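Side-chain contact in transcriptional regulator, MarR family (Listeria monocytogenes str. 4b, PDB 2QWW), which probably binds DNA as a dimeric helix-turn-helix repressor of the MarR family and so regulates transcription: residues N143-V146 against E147-K151. Residues are numbered along the deposited sequence; the frame is centred on the assembly and turned at random.
Sequences NKKV and ETLLK
K144 and E147, one turn apart on the helix, cross at a slant, and the lysine reaches the carboxylate through a chain bent at chi2 and again at chi4. The second bend brings NZ of K144 to 3.4 Å from OE1 of E147, a long, weak salt bridge. On the other carboxylate oxygen the grip is firmer: K151 NZ lies 2.9 Å from E147 OE2, on its anti side and 24° out of the carboxylate plane. Flanked by two lysines at i-3 and i+4, the glutamate centres a salt-bridge network that would probably favour its charged form. OE2 also hydrogen-bonds S21 OG of the second subunit.

T148 lies nearly at right angles to K144, its CG2 3.4 Å from the lysine NZ. A chi1 of 52° sets OG1 between the backbone N and the carbonyl carbon, from where it reaches back to donate to K145 O at 2.6 Å. OG1 comes from the side, at a C=O...OG1 angle of 109°, and is tilted out of the carbonyl plane, whereas L149 N meets the same oxygen almost head-on at 2.9 Å; this carbonyl therefore serves two donors. V146 and L150 form an apolar pair, side by side and pointing the same way, with CG1 4.1 Å from CD1; the aliphatic part of K145 runs likewise beside L149.

All of this lies near the C-terminal end of helix 133-150. N143 OD1 is hydrogen-bonded to Y19 OH of helix 8-37, and N143 ND2 to OD1 of N143 of the second subunit. V146 packs on L139 of that subunit, so the two copies of helix 133-150 meet in the terminal-helix dimerisation region characteristic of the MarR fold, away from the three-stranded sheet.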
ATOM      1  N   ASN A 143      -1.925 -18.672  -6.023  1.00 30.41           N
ATOM      2  CA  ASN A 143      -1.647 -17.234  -5.966  1.00 31.13           C
ATOM      3  C   ASN A 143      -0.657 -16.800  -7.073  1.00 32.00           C
ATOM      4  O   ASN A 143      -0.884 -15.792  -7.758  1.00 28.46           O
ATOM      5  CB  ASN A 143      -1.162 -16.810  -4.569  1.00 30.46           C
ATOM      6  CG  ASN A 143      -2.315 -16.624  -3.574  1.00 31.06           C
ATOM      7  OD1 ASN A 143      -3.299 -15.969  -3.873  1.00 35.92           O
ATOM      8  ND2 ASN A 143      -2.178 -17.182  -2.398  1.00 35.80           N
ATOM      9  N   LYS A 144       0.382 -17.605  -7.270  1.00 32.04           N
ATOM     10  CA  LYS A 144       1.368 -17.385  -8.327  1.00 35.60           C
ATOM     11  C   LYS A 144       0.677 -17.403  -9.701  1.00 37.00           C
ATOM     12  O   LYS A 144       0.981 -16.588 -10.573  1.00 37.67           O
ATOM     13  CB  LYS A 144       2.441 -18.460  -8.252  1.00 34.69           C
ATOM     14  CG  LYS A 144       3.659 -18.262  -9.158  1.00 47.56           C
ATOM     15  CD  LYS A 144       4.656 -17.276  -8.562  1.00 55.68           C
ATOM     16  CE  LYS A 144       5.616 -16.713  -9.612  1.00 56.20           C
ATOM     17  NZ  LYS A 144       4.902 -15.810 -10.576  1.00 58.16           N
ATOM     18  N   LYS A 145      -0.278 -18.310  -9.882  1.00 37.22           N
ATOM     19  CA  LYS A 145      -1.029 -18.374 -11.124  1.00 38.15           C
ATOM     20  C   LYS A 145      -1.795 -17.077 -11.339  1.00 36.11           C
ATOM     21  O   LYS A 145      -1.791 -16.508 -12.436  1.00 33.55           O
ATOM     22  CB  LYS A 145      -1.967 -19.579 -11.108  1.00 38.58           C
ATOM     23  CG  LYS A 145      -2.698 -19.847 -12.397  1.00 43.53           C
ATOM     24  CD  LYS A 145      -3.471 -21.163 -12.321  1.00 44.07           C
ATOM     25  CE  LYS A 145      -2.592 -22.367 -12.582  1.00 53.13           C
ATOM     26  NZ  LYS A 145      -2.194 -22.450 -14.017  1.00 56.88           N
ATOM     27  N   VAL A 146      -2.421 -16.594 -10.276  1.00 34.96           N
ATOM     28  CA  VAL A 146      -3.202 -15.369 -10.340  1.00 36.07           C
ATOM     29  C   VAL A 146      -2.330 -14.170 -10.758  1.00 36.16           C
ATOM     30  O   VAL A 146      -2.726 -13.380 -11.611  1.00 35.37           O
ATOM     31  CB  VAL A 146      -3.967 -15.080  -9.008  1.00 36.58           C
ATOM     32  CG1 VAL A 146      -4.693 -13.731  -9.070  1.00 35.09           C
ATOM     33  CG2 VAL A 146      -4.990 -16.175  -8.718  1.00 36.41           C
ATOM     34  N   GLU A 147      -1.167 -14.041 -10.142  1.00 35.25           N
ATOM     35  CA  GLU A 147      -0.216 -12.990 -10.446  1.00 36.94           C
ATOM     36  C   GLU A 147       0.210 -13.064 -11.905  1.00 37.33           C
ATOM     37  O   GLU A 147       0.244 -12.048 -12.588  1.00 35.53           O
ATOM     38  CB  GLU A 147       1.022 -13.157  -9.572  1.00 36.09           C
ATOM     39  CG  GLU A 147       2.117 -12.138  -9.814  1.00 40.71           C
ATOM     40  CD  GLU A 147       3.457 -12.550  -9.225  1.00 43.89           C
ATOM     41  OE1 GLU A 147       3.522 -13.562  -8.488  1.00 49.36           O
ATOM     42  OE2 GLU A 147       4.459 -11.847  -9.497  1.00 53.21           O
ATOM     43  N   THR A 148       0.527 -14.273 -12.374  1.00 37.83           N
ATOM     44  CA  THR A 148       0.985 -14.471 -13.747  1.00 38.43           C
ATOM     45  C   THR A 148      -0.087 -14.076 -14.743  1.00 38.13           C
ATOM     46  O   THR A 148       0.206 -13.397 -15.726  1.00 38.72           O
ATOM     47  CB  THR A 148       1.505 -15.910 -13.995  1.00 38.54           C
ATOM     48  OG1 THR A 148       0.537 -16.857 -13.561  1.00 50.92           O
ATOM     49  CG2 THR A 148       2.754 -16.171 -13.202  1.00 36.76           C
ATOM     50  N   LEU A 149      -1.327 -14.455 -14.477  1.00 37.59           N
ATOM     51  CA  LEU A 149      -2.435 -14.104 -15.353  1.00 37.71           C
ATOM     52  C   LEU A 149      -2.771 -12.616 -15.332  1.00 39.66           C
ATOM     53  O   LEU A 149      -3.234 -12.078 -16.332  1.00 41.44           O
ATOM     54  CB  LEU A 149      -3.675 -14.921 -14.991  1.00 36.17           C
ATOM     55  CG  LEU A 149      -3.554 -16.416 -15.262  1.00 37.52           C
ATOM     56  CD1 LEU A 149      -4.755 -17.160 -14.680  1.00 37.75           C
ATOM     57  CD2 LEU A 149      -3.400 -16.677 -16.784  1.00 39.50           C
ATOM     58  N   LEU A 150      -2.604 -11.969 -14.181  1.00 40.81           N
ATOM     59  CA  LEU A 150      -2.816 -10.518 -14.063  1.00 40.92           C
ATOM     60  C   LEU A 150      -1.836  -9.743 -14.934  1.00 42.05           C
ATOM     61  O   LEU A 150      -2.216  -8.787 -15.599  1.00 40.44           O
ATOM     62  CB  LEU A 150      -2.651 -10.059 -12.614  1.00 41.51           C
ATOM     63  CG  LEU A 150      -3.823 -10.316 -11.673  1.00 39.40           C
ATOM     64  CD1 LEU A 150      -3.372 -10.079 -10.226  1.00 41.64           C
ATOM     65  CD2 LEU A 150      -4.998  -9.458 -12.040  1.00 39.39           C
ATOM     66  N   LYS A 151      -0.582 -10.187 -14.930  1.00 41.94           N
ATOM     67  CA  LYS A 151       0.473  -9.591 -15.727  1.00 45.19           C
ATOM     68  C   LYS A 151       0.327  -9.773 -17.232  1.00 48.25           C
ATOM     69  O   LYS A 151       1.061  -9.134 -17.978  1.00 50.31           O
ATOM     70  CB  LYS A 151       1.845 -10.151 -15.302  1.00 43.95           C
ATOM     71  CG  LYS A 151       2.298  -9.704 -13.958  1.00 41.87           C
ATOM     72  CD  LYS A 151       3.619 -10.379 -13.554  1.00 45.30           C
ATOM     73  CE  LYS A 151       4.147  -9.776 -12.260  1.00 48.08           C
ATOM     74  NZ  LYS A 151       5.423 -10.407 -11.783  1.00 50.93           N
TER